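Local coordinates for outer membrane lipoprotein carrier protein LolA (Thermus thermophilus, PDB 2YZY) that probably carries lipoproteins across the periplasm to the outer membrane, as LolA proteins do, at residues A[18-31]-A[169-183]. Residues are numbered along the deposited sequence; the frame is centred on the assembly and turned at random.
Sequences NLSTPWQATVQGRI and VLADLKVVEFKRTNL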
ATOM      1  N   ASN A  18     -12.966  -4.140   8.307  1.00 22.18           N
ATOM      2  CA  ASN A  18     -12.227  -3.607   9.443  1.00 21.67           C
ATOM      3  C   ASN A  18     -11.509  -2.292   9.150  1.00 20.35           C
ATOM      4  O   ASN A  18     -11.179  -1.547  10.071  1.00 21.62           O
ATOM      5  CB  ASN A  18     -11.218  -4.651   9.938  1.00 22.24           C
ATOM      6  CG  ASN A  18     -10.595  -4.278  11.267  1.00 23.78           C
ATOM      7  OD1 ASN A  18     -11.298  -3.953  12.226  1.00 26.34           O
ATOM      8  ND2 ASN A  18      -9.269  -4.334  11.339  1.00 23.31           N
ATOM      9  N   LEU A  19     -11.268  -2.009   7.872  1.00 20.25           N
ATOM     10  CA  LEU A  19     -10.590  -0.776   7.482  1.00 20.35           C
ATOM     11  C   LEU A  19     -11.513   0.147   6.695  1.00 20.01           C
ATOM     12  O   LEU A  19     -11.085   0.806   5.745  1.00 20.60           O
ATOM     13  CB  LEU A  19      -9.352  -1.094   6.640  1.00 19.45           C
ATOM     14  CG  LEU A  19      -8.228  -1.859   7.345  1.00 20.62           C
ATOM     15  CD1 LEU A  19      -7.098  -2.127   6.364  1.00 19.99           C
ATOM     16  CD2 LEU A  19      -7.729  -1.053   8.535  1.00 20.75           C
ATOM     17  N   SER A  20     -12.780   0.194   7.099  1.00 19.40           N
ATOM     18  CA  SER A  20     -13.769   1.032   6.430  1.00 21.07           C
ATOM     19  C   SER A  20     -13.746   2.478   6.928  1.00 19.50           C
ATOM     20  O   SER A  20     -14.397   3.348   6.351  1.00 20.48           O
ATOM     21  CB  SER A  20     -15.169   0.436   6.616  1.00 21.30           C
ATOM     22  OG  SER A  20     -15.511   0.352   7.987  1.00 24.97           O
ATOM     23  N   THR A  21     -13.002   2.729   8.003  1.00 18.37           N
ATOM     24  CA  THR A  21     -12.879   4.075   8.559  1.00 16.72           C
ATOM     25  C   THR A  21     -11.488   4.600   8.200  1.00 14.77           C
ATOM     26  O   THR A  21     -10.604   3.824   7.841  1.00 14.31           O
ATOM     27  CB  THR A  21     -13.056   4.076  10.094  1.00 18.65           C
ATOM     28  OG1 THR A  21     -12.151   3.137  10.683  1.00 23.90           O
ATOM     29  CG2 THR A  21     -14.491   3.705  10.464  1.00 22.48           C
ATOM     30  N   PRO A  22     -11.272   5.922   8.294  1.00 13.85           N
ATOM     31  CA  PRO A  22      -9.965   6.492   7.953  1.00 11.92           C
ATOM     32  C   PRO A  22      -8.779   5.935   8.733  1.00 10.91           C
ATOM     33  O   PRO A  22      -8.867   5.661   9.932  1.00 12.32           O
ATOM     34  CB  PRO A  22     -10.157   7.988   8.204  1.00 13.43           C
ATOM     35  CG  PRO A  22     -11.623   8.186   7.990  1.00 15.81           C
ATOM     36  CD  PRO A  22     -12.226   6.983   8.660  1.00 15.02           C
ATOM     37  N   TRP A  23      -7.663   5.772   8.034  1.00 10.18           N
ATOM     38  CA  TRP A  23      -6.455   5.269   8.663  1.00  8.93           C
ATOM     39  C   TRP A  23      -5.225   5.727   7.898  1.00  9.34           C
ATOM     40  O   TRP A  23      -5.318   6.194   6.763  1.00  7.79           O
ATOM     41  CB  TRP A  23      -6.480   3.732   8.746  1.00 10.09           C
ATOM     42  CG  TRP A  23      -6.627   3.025   7.423  1.00  9.98           C
ATOM     43  CD1 TRP A  23      -7.791   2.627   6.824  1.00 10.39           C
ATOM     44  CD2 TRP A  23      -5.571   2.668   6.519  1.00  9.34           C
ATOM     45  NE1 TRP A  23      -7.525   2.048   5.604  1.00 10.50           N
ATOM     46  CE2 TRP A  23      -6.171   2.063   5.390  1.00  9.90           C
ATOM     47  CE3 TRP A  23      -4.176   2.805   6.553  1.00 10.31           C
ATOM     48  CZ2 TRP A  23      -5.425   1.598   4.303  1.00 10.80           C
ATOM     49  CZ3 TRP A  23      -3.432   2.342   5.469  1.00 11.66           C
ATOM     50  CH2 TRP A  23      -4.063   1.746   4.359  1.00  8.84           C
ATOM     51  N   GLN A  24      -4.074   5.614   8.547  1.00  9.27           N
ATOM     52  CA  GLN A  24      -2.812   5.975   7.930  1.00  9.64           C
ATOM     53  C   GLN A  24      -1.769   4.986   8.410  1.00  9.71           C
ATOM     54  O   GLN A  24      -1.956   4.314   9.433  1.00 10.19           O
ATOM     55  CB  GLN A  24      -2.422   7.428   8.252  1.00 11.37           C
ATOM     56  CG  GLN A  24      -2.454   7.842   9.712  1.00 11.96           C
ATOM     57  CD  GLN A  24      -2.357   9.359   9.870  1.00 14.31           C
ATOM     58  OE1 GLN A  24      -3.122  10.104   9.264  1.00 13.60           O
ATOM     59  NE2 GLN A  24      -1.418   9.816  10.684  1.00 17.06           N
ATOM     60  N   ALA A  25      -0.683   4.872   7.655  1.00  8.85           N
ATOM     61  CA  ALA A  25       0.362   3.927   8.003  1.00  7.85           C
ATOM     62  C   ALA A  25       1.695   4.305   7.390  1.00  9.18           C
ATOM     63  O   ALA A  25       1.788   5.216   6.567  1.00 10.36           O
ATOM     64  CB  ALA A  25      -0.036   2.529   7.532  1.00  9.09           C
ATOM     65  N   THR A  26       2.730   3.598   7.820  1.00  8.57           N
ATOM     66  CA  THR A  26       4.071   3.803   7.305  1.00  9.51           C
ATOM     67  C   THR A  26       4.481   2.486   6.670  1.00  8.78           C
ATOM     68  O   THR A  26       4.376   1.433   7.299  1.00  9.49           O
ATOM     69  CB  THR A  26       5.054   4.147   8.432  1.00  9.56           C
ATOM     70  OG1 THR A  26       4.632   5.359   9.065  1.00  9.46           O
ATOM     71  CG2 THR A  26       6.477   4.320   7.878  1.00  9.97           C
ATOM     72  N   VAL A  27       4.929   2.547   5.421  1.00  8.83           N
ATOM     73  CA  VAL A  27       5.357   1.349   4.710  1.00  9.42           C
ATOM     74  C   VAL A  27       6.857   1.447   4.478  1.00 10.23           C
ATOM     75  O   VAL A  27       7.355   2.466   4.001  1.00  8.98           O
ATOM     76  CB  VAL A  27       4.627   1.205   3.351  1.00  9.95           C
ATOM     77  CG1 VAL A  27       5.157  -0.014   2.603  1.00 12.66           C
ATOM     78  CG2 VAL A  27       3.119   1.057   3.576  1.00 12.71           C
ATOM     79  N   GLN A  28       7.576   0.391   4.835  1.00  9.95           N
ATOM     80  CA  GLN A  28       9.022   0.360   4.676  1.00 11.42           C
ATOM     81  C   GLN A  28       9.463  -1.004   4.182  1.00 12.74           C
ATOM     82  O   GLN A  28       8.931  -2.028   4.602  1.00 13.85           O
ATOM     83  CB  GLN A  28       9.702   0.665   6.011  1.00 13.18           C
ATOM     84  CG  GLN A  28      11.221   0.583   5.969  1.00 17.74           C
ATOM     85  CD  GLN A  28      11.856   0.925   7.304  1.00 21.75           C
ATOM     86  OE1 GLN A  28      11.515   0.343   8.334  1.00 25.70           O
ATOM     87  NE2 GLN A  28      12.790   1.868   7.290  1.00 21.90           N
ATOM     88  N   GLY A  29      10.437  -1.022   3.285  1.00 12.52           N
ATOM     89  CA  GLY A  29      10.913  -2.297   2.786  1.00 13.96           C
ATOM     90  C   GLY A  29      11.984  -2.135   1.736  1.00 15.86           C
ATOM     91  O   GLY A  29      12.568  -1.062   1.584  1.00 15.25           O
ATOM     92  N   ARG A  30      12.250  -3.214   1.013  1.00 18.03           N
ATOM     93  CA  ARG A  30      13.255  -3.188  -0.037  1.00 22.02           C
ATOM     94  C   ARG A  30      12.629  -3.635  -1.347  1.00 22.90           C
ATOM     95  O   ARG A  30      11.755  -4.501  -1.365  1.00 21.84           O
ATOM     96  CB  ARG A  30      14.438  -4.088   0.332  1.00 25.32           C
ATOM     97  CG  ARG A  30      14.101  -5.553   0.555  1.00 29.26           C
ATOM     98  CD  ARG A  30      15.304  -6.276   1.149  1.00 33.12           C
ATOM     99  NE  ARG A  30      15.082  -7.708   1.327  1.00 35.91           N
ATOM    100  CZ  ARG A  30      15.051  -8.593   0.335  1.00 36.80           C
ATOM    101  NH1 ARG A  30      15.228  -8.199  -0.919  1.00 38.44           N
ATOM    102  NH2 ARG A  30      14.847  -9.876   0.598  1.00 37.18           N
ATOM    103  N   ILE A  31      13.071  -3.025  -2.440  1.00 23.84           N
ATOM    104  CA  ILE A  31      12.549  -3.349  -3.759  1.00 26.92           C
ATOM    105  C   ILE A  31      13.683  -3.436  -4.770  1.00 28.26           C
ATOM    106  O   ILE A  31      14.826  -3.100  -4.394  1.00 28.86           O
ATOM    107  CB  ILE A  31      11.548  -2.277  -4.238  1.00 27.75           C
ATOM    108  CG1 ILE A  31      12.233  -0.908  -4.284  1.00 28.40           C
ATOM    109  CG2 ILE A  31      10.348  -2.232  -3.302  1.00 28.96           C
ATOM    110  CD1 ILE A  31      11.351   0.211  -4.799  1.00 29.77           C
ATOM    111  N   VAL A 169      13.440 -13.057  -3.388  1.00 17.51           N
ATOM    112  CA  VAL A 169      12.620 -11.908  -3.035  1.00 17.44           C
ATOM    113  C   VAL A 169      12.876 -10.729  -3.968  1.00 17.14           C
ATOM    114  O   VAL A 169      14.009 -10.274  -4.121  1.00 18.93           O
ATOM    115  CB  VAL A 169      12.888 -11.458  -1.583  1.00 16.46           C
ATOM    116  CG1 VAL A 169      12.144 -10.163  -1.291  1.00 17.02           C
ATOM    117  CG2 VAL A 169      12.448 -12.547  -0.618  1.00 17.88           C
ATOM    118  N   LEU A 170      11.809 -10.245  -4.593  1.00 17.18           N
ATOM    119  CA  LEU A 170      11.888  -9.109  -5.502  1.00 17.99           C
ATOM    120  C   LEU A 170      11.522  -7.846  -4.734  1.00 17.98           C
ATOM    121  O   LEU A 170      12.070  -6.770  -4.977  1.00 18.92           O
ATOM    122  CB  LEU A 170      10.926  -9.304  -6.673  1.00 19.58           C
ATOM    123  CG  LEU A 170      11.251 -10.474  -7.604  1.00 21.24           C
ATOM    124  CD1 LEU A 170      10.098 -10.707  -8.567  1.00 23.02           C
ATOM    125  CD2 LEU A 170      12.538 -10.179  -8.359  1.00 23.47           C
ATOM    126  N   ALA A 171      10.585  -7.992  -3.800  1.00 17.04           N
ATOM    127  CA  ALA A 171      10.135  -6.878  -2.980  1.00 15.03           C
ATOM    128  C   ALA A 171       9.597  -7.420  -1.664  1.00 14.64           C
ATOM    129  O   ALA A 171       8.916  -8.444  -1.634  1.00 15.57           O
ATOM    130  CB  ALA A 171       9.052  -6.090  -3.702  1.00 15.34           C
ATOM    131  N   ASP A 172       9.922  -6.729  -0.581  1.00 13.70           N
ATOM    132  CA  ASP A 172       9.483  -7.116   0.754  1.00 13.05           C
ATOM    133  C   ASP A 172       9.084  -5.816   1.435  1.00 12.24           C
ATOM    134  O   ASP A 172       9.940  -5.054   1.883  1.00 14.33           O
ATOM    135  CB  ASP A 172      10.639  -7.787   1.502  1.00 13.21           C
ATOM    136  CG  ASP A 172      10.245  -8.286   2.880  1.00 15.28           C
ATOM    137  OD1 ASP A 172       9.109  -8.021   3.323  1.00 13.70           O
ATOM    138  OD2 ASP A 172      11.090  -8.941   3.524  1.00 17.06           O
ATOM    139  N   LEU A 173       7.782  -5.558   1.493  1.00 10.93           N
ATOM    140  CA  LEU A 173       7.275  -4.329   2.088  1.00 11.57           C
ATOM    141  C   LEU A 173       6.488  -4.592   3.359  1.00 10.96           C
ATOM    142  O   LEU A 173       5.551  -5.387   3.368  1.00 11.10           O
ATOM    143  CB  LEU A 173       6.404  -3.590   1.070  1.00 12.47           C
ATOM    144  CG  LEU A 173       7.134  -3.192  -0.217  1.00 16.22           C
ATOM    145  CD1 LEU A 173       6.151  -2.581  -1.197  1.00 19.19           C
ATOM    146  CD2 LEU A 173       8.246  -2.203   0.107  1.00 18.02           C
ATOM    147  N   LYS A 174       6.865  -3.903   4.430  1.00 10.06           N
ATOM    148  CA  LYS A 174       6.208  -4.080   5.711  1.00 11.44           C
ATOM    149  C   LYS A 174       5.437  -2.838   6.131  1.00 11.48           C
ATOM    150  O   LYS A 174       5.841  -1.715   5.838  1.00 12.16           O
ATOM    151  CB  LYS A 174       7.250  -4.410   6.783  1.00 13.62           C
ATOM    152  CG  LYS A 174       8.089  -5.640   6.470  1.00 18.52           C
ATOM    153  CD  LYS A 174       9.133  -5.897   7.553  1.00 23.81           C
ATOM    154  CE  LYS A 174       8.486  -6.209   8.894  1.00 25.27           C
ATOM    155  NZ  LYS A 174       9.502  -6.546   9.932  1.00 27.12           N
ATOM    156  N   VAL A 175       4.304  -3.045   6.792  1.00 10.00           N
ATOM    157  CA  VAL A 175       3.525  -1.926   7.308  1.00 10.99           C
ATOM    158  C   VAL A 175       4.064  -1.817   8.734  1.00 12.20           C
ATOM    159  O   VAL A 175       3.624  -2.545   9.632  1.00 13.90           O
ATOM    160  CB  VAL A 175       2.015  -2.241   7.327  1.00 12.41           C
ATOM    161  CG1 VAL A 175       1.239  -1.048   7.877  1.00 14.13           C
ATOM    162  CG2 VAL A 175       1.542  -2.572   5.924  1.00 13.26           C
ATOM    163  N   VAL A 176       5.032  -0.923   8.933  1.00 11.23           N
ATOM    164  CA  VAL A 176       5.687  -0.765  10.232  1.00 11.52           C
ATOM    165  C   VAL A 176       5.007   0.121  11.265  1.00 10.87           C
ATOM    166  O   VAL A 176       5.329   0.046  12.449  1.00 12.70           O
ATOM    167  CB  VAL A 176       7.145  -0.290  10.050  1.00 12.13           C
ATOM    168  CG1 VAL A 176       7.938  -1.346   9.284  1.00 13.55           C
ATOM    169  CG2 VAL A 176       7.178   1.027   9.303  1.00 12.60           C
ATOM    170  N   GLU A 177       4.084   0.970  10.821  1.00 10.50           N
ATOM    171  CA  GLU A 177       3.328   1.843  11.721  1.00 10.19           C
ATOM    172  C   GLU A 177       1.924   1.926  11.153  1.00 10.40           C
ATOM    173  O   GLU A 177       1.743   1.891   9.936  1.00 11.06           O
ATOM    174  CB  GLU A 177       3.940   3.248  11.805  1.00 10.01           C
ATOM    175  CG  GLU A 177       5.361   3.262  12.364  1.00 11.93           C
ATOM    176  CD  GLU A 177       5.937   4.660  12.508  1.00 12.11           C
ATOM    177  OE1 GLU A 177       5.808   5.465  11.564  1.00 11.24           O
ATOM    178  OE2 GLU A 177       6.536   4.946  13.565  1.00 13.67           O
ATOM    179  N   PHE A 178       0.938   2.022  12.036  1.00  9.91           N
ATOM    180  CA  PHE A 178      -0.465   2.081  11.632  1.00 11.19           C
ATOM    181  C   PHE A 178      -1.263   2.829  12.687  1.00 11.79           C
ATOM    182  O   PHE A 178      -0.993   2.707  13.882  1.00 14.35           O
ATOM    183  CB  PHE A 178      -1.038   0.666  11.496  1.00 10.58           C
ATOM    184  CG  PHE A 178      -2.519   0.631  11.213  1.00 10.97           C
ATOM    185  CD1 PHE A 178      -2.998   0.758   9.915  1.00 10.96           C
ATOM    186  CD2 PHE A 178      -3.435   0.481  12.255  1.00 11.70           C
ATOM    187  CE1 PHE A 178      -4.372   0.736   9.649  1.00 12.22           C
ATOM    188  CE2 PHE A 178      -4.808   0.458  12.003  1.00 11.56           C
ATOM    189  CZ  PHE A 178      -5.277   0.585  10.696  1.00 12.62           C
ATOM    190  N   LYS A 179      -2.259   3.583  12.239  1.00 12.16           N
ATOM    191  CA  LYS A 179      -3.092   4.344  13.154  1.00 14.16           C
ATOM    192  C   LYS A 179      -4.430   4.693  12.525  1.00 13.86           C
ATOM    193  O   LYS A 179      -4.488   5.121  11.372  1.00 13.40           O
ATOM    194  CB  LYS A 179      -2.363   5.635  13.549  1.00 17.69           C
ATOM    195  CG  LYS A 179      -3.233   6.699  14.197  1.00 21.66           C
ATOM    196  CD  LYS A 179      -2.458   8.000  14.364  1.00 21.81           C
ATOM    197  CE  LYS A 179      -3.345   9.113  14.902  1.00 23.87           C
ATOM    198  NZ  LYS A 179      -3.940   8.762  16.219  1.00 26.58           N
ATOM    199  N   ARG A 180      -5.511   4.483  13.269  1.00 14.25           N
ATOM    200  CA  ARG A 180      -6.824   4.860  12.778  1.00 14.56           C
ATOM    201  C   ARG A 180      -6.908   6.340  13.117  1.00 14.16           C
ATOM    202  O   ARG A 180      -6.422   6.771  14.164  1.00 14.89           O
ATOM    203  CB  ARG A 180      -7.935   4.078  13.488  1.00 18.09           C
ATOM    204  CG  ARG A 180      -8.053   2.636  13.013  1.00 20.12           C
ATOM    205  CD  ARG A 180      -9.388   2.028  13.408  1.00 23.96           C
ATOM    206  NE  ARG A 180      -9.599   0.726  12.779  1.00 25.61           N
ATOM    207  CZ  ARG A 180      -8.913  -0.372  13.081  1.00 26.47           C
ATOM    208  NH1 ARG A 180      -7.968  -0.335  14.009  1.00 27.06           N
ATOM    209  NH2 ARG A 180      -9.170  -1.508  12.448  1.00 24.83           N
ATOM    210  N   THR A 181      -7.518   7.125  12.242  1.00 12.81           N
ATOM    211  CA  THR A 181      -7.583   8.554  12.486  1.00 14.37           C
ATOM    212  C   THR A 181      -8.750   9.176  11.733  1.00 14.63           C
ATOM    213  O   THR A 181      -9.686   8.486  11.331  1.00 15.87           O
ATOM    214  CB  THR A 181      -6.262   9.202  12.018  1.00 15.78           C
ATOM    215  OG1 THR A 181      -6.279  10.609  12.287  1.00 17.10           O
ATOM    216  CG2 THR A 181      -6.063   8.966  10.523  1.00 14.87           C
ATOM    217  N   ASN A 182      -8.709  10.493  11.588  1.00 12.80           N
ATOM    218  CA  ASN A 182      -9.725  11.193  10.830  1.00 12.83           C
ATOM    219  C   ASN A 182      -8.972  11.981   9.771  1.00 11.25           C
ATOM    220  O   ASN A 182      -7.941  12.591  10.056  1.00 12.58           O
ATOM    221  CB  ASN A 182     -10.541  12.138  11.711  1.00 15.64           C
ATOM    222  CG  ASN A 182     -11.668  12.801  10.945  1.00 20.63           C
ATOM    223  OD1 ASN A 182     -12.291  12.176  10.082  1.00 25.72           O
ATOM    224  ND2 ASN A 182     -11.944  14.062  11.257  1.00 24.41           N
ATOM    225  N   LEU A 183      -9.481  11.957   8.548  1.00 10.76           N
ATOM    226  CA  LEU A 183      -8.840  12.659   7.446  1.00 10.39           C
ATOM    227  C   LEU A 183      -9.900  13.351   6.617  1.00 10.84           C
ATOM    228  O   LEU A 183     -11.070  12.953   6.635  1.00 13.90           O
ATOM    229  CB  LEU A 183      -8.068  11.665   6.575  1.00 10.48           C
ATOM    230  CG  LEU A 183      -6.955  10.884   7.273  1.00 10.25           C
ATOM    231  CD1 LEU A 183      -6.557   9.677   6.426  1.00 11.83           C
ATOM    232  CD2 LEU A 183      -5.756  11.799   7.516  1.00 10.69           C
TER
HETATM  233  O   HOH W   1      -3.909  11.647  11.262  1.00 18.12           O
HETATM  234  O   HOH W   2      13.106 -10.411   2.674  1.00 20.72           O
HETATM  235  O   HOH W   3      13.564  -7.134   3.822  1.00 42.42           O
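Backbone hydrogen bonds join strand 23-30 to strand 171-180 in antiparallel pairs from Q24-K179 to R30-D172, and T181 N extends the pairing to P22 O. The register slips by one residue at a classic beta bulge, where V176 and E177 both face T26; V176 N still reaches T26 O, at 2.9 Å, but through a bent bond of 130°. Beside the bulge, T26 and E177 run side by side, and T26 OG1 donates to the anti lone pair of E177 OE1 at 2.8 Å. This pairing of the first strand with a late one, flanked by strands 39-47 and 156-163, lies mid-way across the curved antiparallel beta structure of the LolA-like fold. On the face bearing W23, A25 and V27, the F178 ring, swung out with CG anti to the backbone N (chi1 174°), brings CE1 to 3.7 Å from W23 CE3, the ring planes inclined at 33°. L19 CD2 packs 3.7 Å from F178 CZ, while L19 CD1 lies over one face of the indole. At this end R180 NH2 donates to N18 O, at 3.1 Å and nearly straight, the oxygen lying in the guanidinium plane; D154 forms a salt bridge with the same nitrogen and, with P155 O, accepts from N18 ND2. A leucine in place of R180 would probably leave N18 O without this donor and D154 without its cationic mate. On the opposite face, two waters bridge R30 and D172, one of them held only weakly by R30 NE; the salt-bridge partners of R30 and D172 are E37 and R159 respectively. A third water links Q24 OE1 to T181 OG1.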